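PDB 2FUP: hypothetical protein PA3352 from Pseudomonas aeruginosa, which is a putative flagella synthesis protein of the FlgN family, whose members typically act as export chaperones for flagellar hook-filament junction proteins. Local coordinates for residues L25-E28 with E29-A32; Q54-R57 with N58-R62; R85-G88 with A89-A93. All coordinates share one frame; numbering follows the deposited sequence.

Contact 1 (L25-E28 with E29-A32); sequences LVDE and EFQA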
loop_
_atom_site.group_PDB
_atom_site.type_symbol
_atom_site.label_atom_id
_atom_site.label_comp_id
_atom_site.label_asym_id
_atom_site.label_seq_id
_atom_site.Cartn_x
_atom_site.Cartn_y
_atom_site.Cartn_z
ATOM N N LEU A 25 -3.017 0.276 12.181
ATOM C CA LEU A 25 -3.694 -0.922 12.674
ATOM C C LEU A 25 -2.729 -2.052 13.046
ATOM O O LEU A 25 -2.961 -2.800 13.997
ATOM C CB LEU A 25 -4.749 -1.422 11.680
ATOM C CG LEU A 25 -5.965 -0.541 11.408
ATOM C CD1 LEU A 25 -6.774 -1.091 10.257
ATOM C CD2 LEU A 25 -6.786 -0.381 12.680
ATOM N N VAL A 26 -1.663 -2.202 12.256
ATOM C CA VAL A 26 -0.648 -3.201 12.627
ATOM C C VAL A 26 0.081 -2.858 13.943
ATOM O O VAL A 26 0.363 -3.720 14.799
ATOM C CB VAL A 26 0.383 -3.412 11.484
ATOM C CG1 VAL A 26 1.486 -4.386 11.934
ATOM C CG2 VAL A 26 -0.308 -3.950 10.311
ATOM N N ASP A 27 0.331 -1.582 14.171
ATOM C CA ASP A 27 0.921 -1.147 15.427
ATOM C C ASP A 27 -0.093 -1.347 16.573
ATOM O O ASP A 27 0.257 -1.730 17.717
ATOM C CB ASP A 27 1.238 0.338 15.366
ATOM C CG ASP A 27 1.863 0.853 16.659
ATOM O OD1 ASP A 27 2.928 0.309 16.995
ATOM O OD2 ASP A 27 1.321 1.818 17.284
ATOM N N GLU A 28 -1.380 -1.076 16.300
ATOM C CA GLU A 28 -2.408 -1.243 17.307
ATOM C C GLU A 28 -2.455 -2.754 17.706
ATOM O O GLU A 28 -2.637 -3.138 18.866
ATOM C CB GLU A 28 -3.744 -0.727 16.773
ATOM C CG GLU A 28 -4.835 -0.796 17.781
ATOM C CD GLU A 28 -6.072 0.033 17.417
ATOM O OE1 GLU A 28 -5.955 0.795 16.422
ATOM O OE2 GLU A 28 -7.151 -0.121 18.056
ATOM N N GLU A 29 -2.370 -3.607 16.681
ATOM C CA GLU A 29 -2.322 -5.036 16.929
ATOM C C GLU A 29 -1.085 -5.498 17.757
ATOM O O GLU A 29 -1.202 -6.308 18.642
ATOM C CB GLU A 29 -2.410 -5.762 15.578
ATOM C CG GLU A 29 -2.351 -7.259 15.643
ATOM C CD GLU A 29 -2.332 -7.834 14.235
ATOM O OE1 GLU A 29 -3.405 -7.893 13.584
ATOM O OE2 GLU A 29 -1.233 -8.155 13.750
ATOM N N PHE A 30 0.066 -4.939 17.462
ATOM C CA PHE A 30 1.276 -5.156 18.267
ATOM C C PHE A 30 1.000 -4.822 19.724
ATOM O O PHE A 30 1.318 -5.605 20.656
ATOM C CB PHE A 30 2.420 -4.311 17.698
ATOM C CG PHE A 30 3.645 -4.378 18.468
ATOM C CD1 PHE A 30 4.314 -5.558 18.595
ATOM C CD2 PHE A 30 4.151 -3.218 19.036
ATOM C CE1 PHE A 30 5.506 -5.616 19.336
ATOM C CE2 PHE A 30 5.319 -3.258 19.797
ATOM C CZ PHE A 30 5.985 -4.441 19.945
ATOM N N GLN A 31 0.363 -3.670 19.952
ATOM C CA GLN A 31 0.068 -3.288 21.341
ATOM C C GLN A 31 -0.864 -4.279 22.026
ATOM O O GLN A 31 -0.744 -4.662 23.190
ATOM C CB GLN A 31 -0.547 -1.900 21.387
ATOM C CG GLN A 31 0.430 -0.846 20.949
ATOM C CD GLN A 31 -0.181 0.536 20.903
ATOM O OE1 GLN A 31 -0.894 0.976 21.829
ATOM N NE2 GLN A 31 0.061 1.226 19.813
ATOM N N ALA A 32 -1.897 -4.666 21.280
ATOM C CA ALA A 32 -2.810 -5.664 21.786
ATOM C C ALA A 32 -2.117 -6.965 22.125
ATOM O O ALA A 32 -2.440 -7.574 23.135
ATOM C CB ALA A 32 -3.891 -5.955 20.754
#

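Contact 2 (Q54-R57 with N58-R62); sequences QLER and NGRAR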
loop_
_atom_site.group_PDB
_atom_site.type_symbol
_atom_site.label_atom_id
_atom_site.label_comp_id
_atom_site.label_asym_id
_atom_site.label_seq_id
_atom_site.Cartn_x
_atom_site.Cartn_y
_atom_site.Cartn_z
ATOM N N GLN A 54 -8.608 -2.675 -0.881
ATOM C CA GLN A 54 -8.417 -1.437 -1.591
ATOM C C GLN A 54 -6.992 -1.354 -2.082
ATOM O O GLN A 54 -6.736 -0.927 -3.224
ATOM C CB GLN A 54 -8.778 -0.165 -0.777
ATOM C CG GLN A 54 -10.279 -0.039 -0.473
ATOM C CD GLN A 54 -10.598 0.877 0.681
ATOM O OE1 GLN A 54 -10.087 0.688 1.811
ATOM N NE2 GLN A 54 -11.360 1.923 0.401
ATOM N N LEU A 55 -6.004 -1.688 -1.257
ATOM C CA LEU A 55 -4.612 -1.653 -1.737
ATOM C C LEU A 55 -4.338 -2.607 -2.949
ATOM O O LEU A 55 -3.598 -2.281 -3.883
ATOM C CB LEU A 55 -3.621 -1.937 -0.575
ATOM C CG LEU A 55 -3.460 -0.767 0.448
ATOM C CD1 LEU A 55 -2.920 -1.249 1.782
ATOM C CD2 LEU A 55 -2.663 0.409 -0.078
ATOM N N GLU A 56 -4.936 -3.793 -2.864
ATOM C CA GLU A 56 -4.813 -4.793 -3.941
ATOM C C GLU A 56 -5.420 -4.241 -5.255
ATOM O O GLU A 56 -4.783 -4.284 -6.313
ATOM C CB GLU A 56 -5.523 -6.086 -3.520
ATOM C CG GLU A 56 -5.814 -7.132 -4.603
ATOM C CD GLU A 56 -7.121 -8.021 -4.333
ATOM O OE1 GLU A 56 -8.195 -7.496 -3.892
ATOM O OE2 GLU A 56 -7.078 -9.247 -4.627
ATOM N N ARG A 57 -6.641 -3.783 -5.133
ATOM C CA ARG A 57 -7.359 -3.217 -6.306
ATOM C C ARG A 57 -6.609 -2.008 -6.853
ATOM O O ARG A 57 -6.369 -1.851 -8.083
ATOM C CB ARG A 57 -8.811 -2.875 -5.978
ATOM C CG ARG A 57 -9.713 -4.072 -5.971
ATOM C CD ARG A 57 -11.188 -3.704 -5.895
ATOM N NE ARG A 57 -11.962 -4.935 -5.958
ATOM C CZ ARG A 57 -13.267 -4.998 -6.157
ATOM N NH1 ARG A 57 -13.989 -3.886 -6.270
ATOM N NH2 ARG A 57 -13.841 -6.191 -6.207
ATOM N N ASN A 58 -6.145 -1.130 -5.986
ATOM C CA ASN A 58 -5.527 0.064 -6.466
ATOM C C ASN A 58 -4.155 -0.287 -7.057
ATOM O O ASN A 58 -3.738 0.355 -8.040
ATOM C CB ASN A 58 -5.481 1.127 -5.363
ATOM C CG ASN A 58 -6.866 1.853 -5.134
ATOM O OD1 ASN A 58 -7.832 1.687 -5.869
ATOM N ND2 ASN A 58 -6.955 2.607 -4.055
ATOM N N GLY A 59 -3.434 -1.299 -6.522
ATOM C CA GLY A 59 -2.237 -1.708 -7.189
ATOM C C GLY A 59 -2.447 -2.183 -8.597
ATOM O O GLY A 59 -1.621 -1.944 -9.481
ATOM N N ARG A 60 -3.515 -2.957 -8.744
ATOM C CA ARG A 60 -3.871 -3.469 -10.081
ATOM C C ARG A 60 -4.233 -2.333 -11.006
ATOM O O ARG A 60 -3.973 -2.426 -12.223
ATOM C CB ARG A 60 -4.943 -4.532 -10.082
ATOM C CG ARG A 60 -4.421 -5.873 -9.507
ATOM C CD ARG A 60 -5.443 -6.933 -9.700
ATOM N NE ARG A 60 -4.881 -8.273 -9.649
ATOM C CZ ARG A 60 -5.587 -9.364 -9.337
ATOM N NH1 ARG A 60 -6.841 -9.250 -8.909
ATOM N NH2 ARG A 60 -5.015 -10.570 -9.358
ATOM N N ALA A 61 -4.856 -1.288 -10.475
ATOM C CA ALA A 61 -5.238 -0.109 -11.288
ATOM C C ALA A 61 -3.988 0.608 -11.747
ATOM O O ALA A 61 -3.850 0.958 -12.925
ATOM C CB ALA A 61 -6.131 0.773 -10.504
ATOM N N ARG A 62 -3.062 0.872 -10.800
ATOM C CA ARG A 62 -1.827 1.565 -11.185
ATOM C C ARG A 62 -1.040 0.759 -12.224
ATOM O O ARG A 62 -0.480 1.300 -13.208
ATOM C CB ARG A 62 -0.915 1.835 -9.977
ATOM C CG ARG A 62 -1.605 2.843 -9.076
ATOM C CD ARG A 62 -0.571 3.505 -8.188
ATOM N NE ARG A 62 0.024 2.421 -7.433
ATOM C CZ ARG A 62 -0.552 1.897 -6.365
ATOM N NH1 ARG A 62 -1.617 2.462 -5.851
ATOM N NH2 ARG A 62 -0.045 0.849 -5.786
HETATM O O HOH W 1 -1.464 -0.544 -3.574
#

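Contact 3 (R85-G88 with A89-A93); sequences RADG and AELLA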
loop_
_atom_site.group_PDB
_atom_site.type_symbol
_atom_site.label_atom_id
_atom_site.label_comp_id
_atom_site.label_asym_id
_atom_site.label_seq_id
_atom_site.Cartn_x
_atom_site.Cartn_y
_atom_site.Cartn_z
ATOM N N ARG A 85 4.828 15.219 -17.717
ATOM C CA ARG A 85 3.579 15.588 -17.051
ATOM C C ARG A 85 3.838 16.633 -15.980
ATOM O O ARG A 85 4.821 16.557 -15.229
ATOM C CB ARG A 85 2.975 14.373 -16.337
ATOM C CG ARG A 85 2.614 13.207 -17.233
ATOM C CD ARG A 85 2.057 12.053 -16.423
ATOM N NE ARG A 85 0.835 12.466 -15.728
ATOM C CZ ARG A 85 -0.403 12.380 -16.182
ATOM N NH1 ARG A 85 -0.683 11.799 -17.345
ATOM N NH2 ARG A 85 -1.360 12.909 -15.453
ATOM N N ALA A 86 2.922 17.606 -15.905
ATOM C CA ALA A 86 2.990 18.617 -14.874
ATOM C C ALA A 86 2.924 17.998 -13.491
ATOM O O ALA A 86 3.551 18.541 -12.588
ATOM C CB ALA A 86 1.852 19.639 -15.060
ATOM N N ASP A 87 2.238 16.863 -13.344
ATOM C CA ASP A 87 2.083 16.233 -12.066
ATOM C C ASP A 87 3.204 15.204 -11.833
ATOM O O ASP A 87 3.176 14.461 -10.864
ATOM C CB ASP A 87 0.711 15.582 -11.841
ATOM C CG ASP A 87 0.470 14.337 -12.690
ATOM O OD1 ASP A 87 1.406 13.918 -13.388
ATOM O OD2 ASP A 87 -0.713 13.805 -12.647
ATOM N N GLY A 88 4.211 15.168 -12.701
ATOM C CA GLY A 88 5.192 14.082 -12.694
ATOM C C GLY A 88 6.031 14.010 -11.421
ATOM O O GLY A 88 6.303 12.902 -10.911
ATOM N N ALA A 89 6.465 15.165 -10.946
ATOM C CA ALA A 89 7.306 15.132 -9.738
ATOM C C ALA A 89 6.496 14.624 -8.552
ATOM O O ALA A 89 6.997 13.859 -7.706
ATOM C CB ALA A 89 7.875 16.499 -9.444
ATOM N N GLU A 90 5.216 15.009 -8.483
ATOM C CA GLU A 90 4.371 14.511 -7.442
ATOM C C GLU A 90 4.145 13.024 -7.619
ATOM O O GLU A 90 4.089 12.300 -6.604
ATOM C CB GLU A 90 2.991 15.201 -7.468
ATOM C CG GLU A 90 2.969 16.452 -6.749
ATOM C CD GLU A 90 3.078 16.209 -5.284
ATOM O OE1 GLU A 90 2.474 15.261 -4.726
ATOM O OE2 GLU A 90 3.793 16.948 -4.708
ATOM N N LEU A 91 3.895 12.516 -8.844
ATOM C CA LEU A 91 3.783 11.071 -9.040
ATOM C C LEU A 91 4.964 10.313 -8.433
ATOM O O LEU A 91 4.798 9.288 -7.765
ATOM C CB LEU A 91 3.613 10.691 -10.522
ATOM C CG LEU A 91 2.326 11.044 -11.257
ATOM C CD1 LEU A 91 2.405 10.829 -12.707
ATOM C CD2 LEU A 91 1.199 10.221 -10.672
ATOM N N LEU A 92 6.148 10.772 -8.803
ATOM C CA LEU A 92 7.375 10.090 -8.346
ATOM C C LEU A 92 7.494 10.160 -6.804
ATOM O O LEU A 92 7.803 9.142 -6.162
ATOM C CB LEU A 92 8.624 10.625 -9.064
ATOM C CG LEU A 92 8.735 10.096 -10.485
ATOM C CD1 LEU A 92 9.799 10.998 -11.086
ATOM C CD2 LEU A 92 9.110 8.655 -10.555
ATOM N N ALA A 93 7.276 11.321 -6.200
ATOM C CA ALA A 93 7.385 11.499 -4.780
ATOM C C ALA A 93 6.381 10.581 -4.064
ATOM O O ALA A 93 6.671 9.932 -3.040
ATOM C CB ALA A 93 7.117 12.918 -4.417
HETATM O O HOH W 2 4.475 17.565 -10.071
HETATM O O HOH W 3 6.575 17.600 -12.652
#

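Contact 1 (L25-E28 with E29-A32)
The carboxylate of D27 and the side-chain amide of Q31 meet across one turn of helix 7-34, their planes 63° apart. NE2 of Q31 lies 2.9 Å from OD2 of D27, but its N-H is well off the line (127°), so the bond is weak. CG of Q31 lies anti to its carbonyl carbon (chi1 -66°), which sends the chain back along the helix over the carbonyl of D27. CG of Q31 comes to 3.4 Å from O of D27. The F30 ring has OD1 of D27 at an oblique approach, 4.3 Å from CD2. R111 makes a cation-pi contact with this ring from helix 88-114.

The backbone bonds are regular. E29 N donates a hydrogen bond to L25 O at 2.9 Å, and F30 N one to V26 O at the same distance. Q31 N and A32 N reach D27 O and E28 O, each at 3.0 Å.

E29 is buried; its extended chain carries the carboxylate away from this turn, to K48 and N112. K48 holds it in a salt bridge and N112 in a hydrogen bond. N112 also bonds V26 O, so that carbonyl has a second donor besides F30 N. The chemistry thus divides by side. A weak polar link lies between D27 and Q31, while the buried E29 carboxylate, probably stabilised as an anion by K48, ties helix 7-34 to helices 39-68 and 88-114.

Contact 2 (Q54-R57 with N58-R62)
N58 packs its side chain against the carbonyl of Q54, one turn earlier in helix 39-68. Its CB lies 3.2 Å from O of Q54. CG follows at 3.4 Å from the same oxygen, because it stands anti to its own carbonyl carbon and beside the backbone N (chi1 -78°). At the tip, ND2 is 3.6 Å from O of Q54, while OD1 stands a little farther off. The polar partner of ND2 is elsewhere: it bonds D15 of helix 7-34, with a weak second bond to E14. The backbone N of N58 bonds O of Q54 at 2.8 Å.

The next carbonyl serves two donors. G59 N bonds O of L55, and a water donates to that same oxygen. R62 has two conformers. In the one described here, the water also accepts from NH2 of R62 at 3.0 Å, in the plane of the guanidinium, and NH1 of R62 forms a salt bridge with D15.

On another side of the helix, OE2 of E56 and NH1 of R60 stay 4.3 Å apart. The oxygen lies well out of the guanidinium plane, and the pair is an attraction of charges without a salt bridge.

The arrangement is that of a helix in an antiparallel bundle: i to i+4 backbone bonds run along it, and N58, by a hydrogen bond, and R62, by a salt bridge in this conformer, share D15 of the neighbouring helix 7-34.

Contact 3 (R85-G88 with A89-A93)
G88, L91 and D87 carry this contact, at the N-terminus of helix 88-114. A type I beta turn from R85 to G88 leads into the helix, closed by G88 N bonding O of R85. D87 is the N-cap residue, though its side chain makes no capping bond. Its backbone O takes L91 N at 2.9 Å, nearly straight (165°). G88 O then accepts from L92 N.

The D87 side chain turns instead to R85. Its CG sits between the backbone N and the carbonyl carbon (chi1 70°), which brings the carboxylate alongside the guanidinium. R85 grips it side-on in a salt bridge: NE meets OD1 at 2.8 Å on the syn side, and NH2 meets OD2 at 3.0 Å from above the carboxylate plane.

L91 lays its CD1 methyl against this ion pair, 3.8 Å from NE of R85. The same leucine packs on L8, L9 and F12 of helix 7-34. Two waters meet the N-H groups of A89 and E90, in the first turn of the helix. One donates to A86 O and accepts from E90 N, and another accepts from A89 N. The closest side-chain touch across the contact is CD1 of L91 to OD1 of D87, 3.3 Å.

The three contacts follow one another along the chain, and none touches another. Contact 1 lies on helix 7-34, near the end where the chain turns into helix 39-68. Contact 2 lies on helix 39-68, and the centres of the two are 24 Å apart, on opposite sides of the chain's centre. Contact 3 opens helix 88-114 and is 33 Å from contact 1, centre to centre. The centres of contacts 2 and 3 are 19 Å apart, their nearest atoms about 7 Å. Helix 7-34 joins all three: it carries contact 1, offers D15 to contact 2 and packs F12 against both R62 and L91. No ligand or active site is identified nearby.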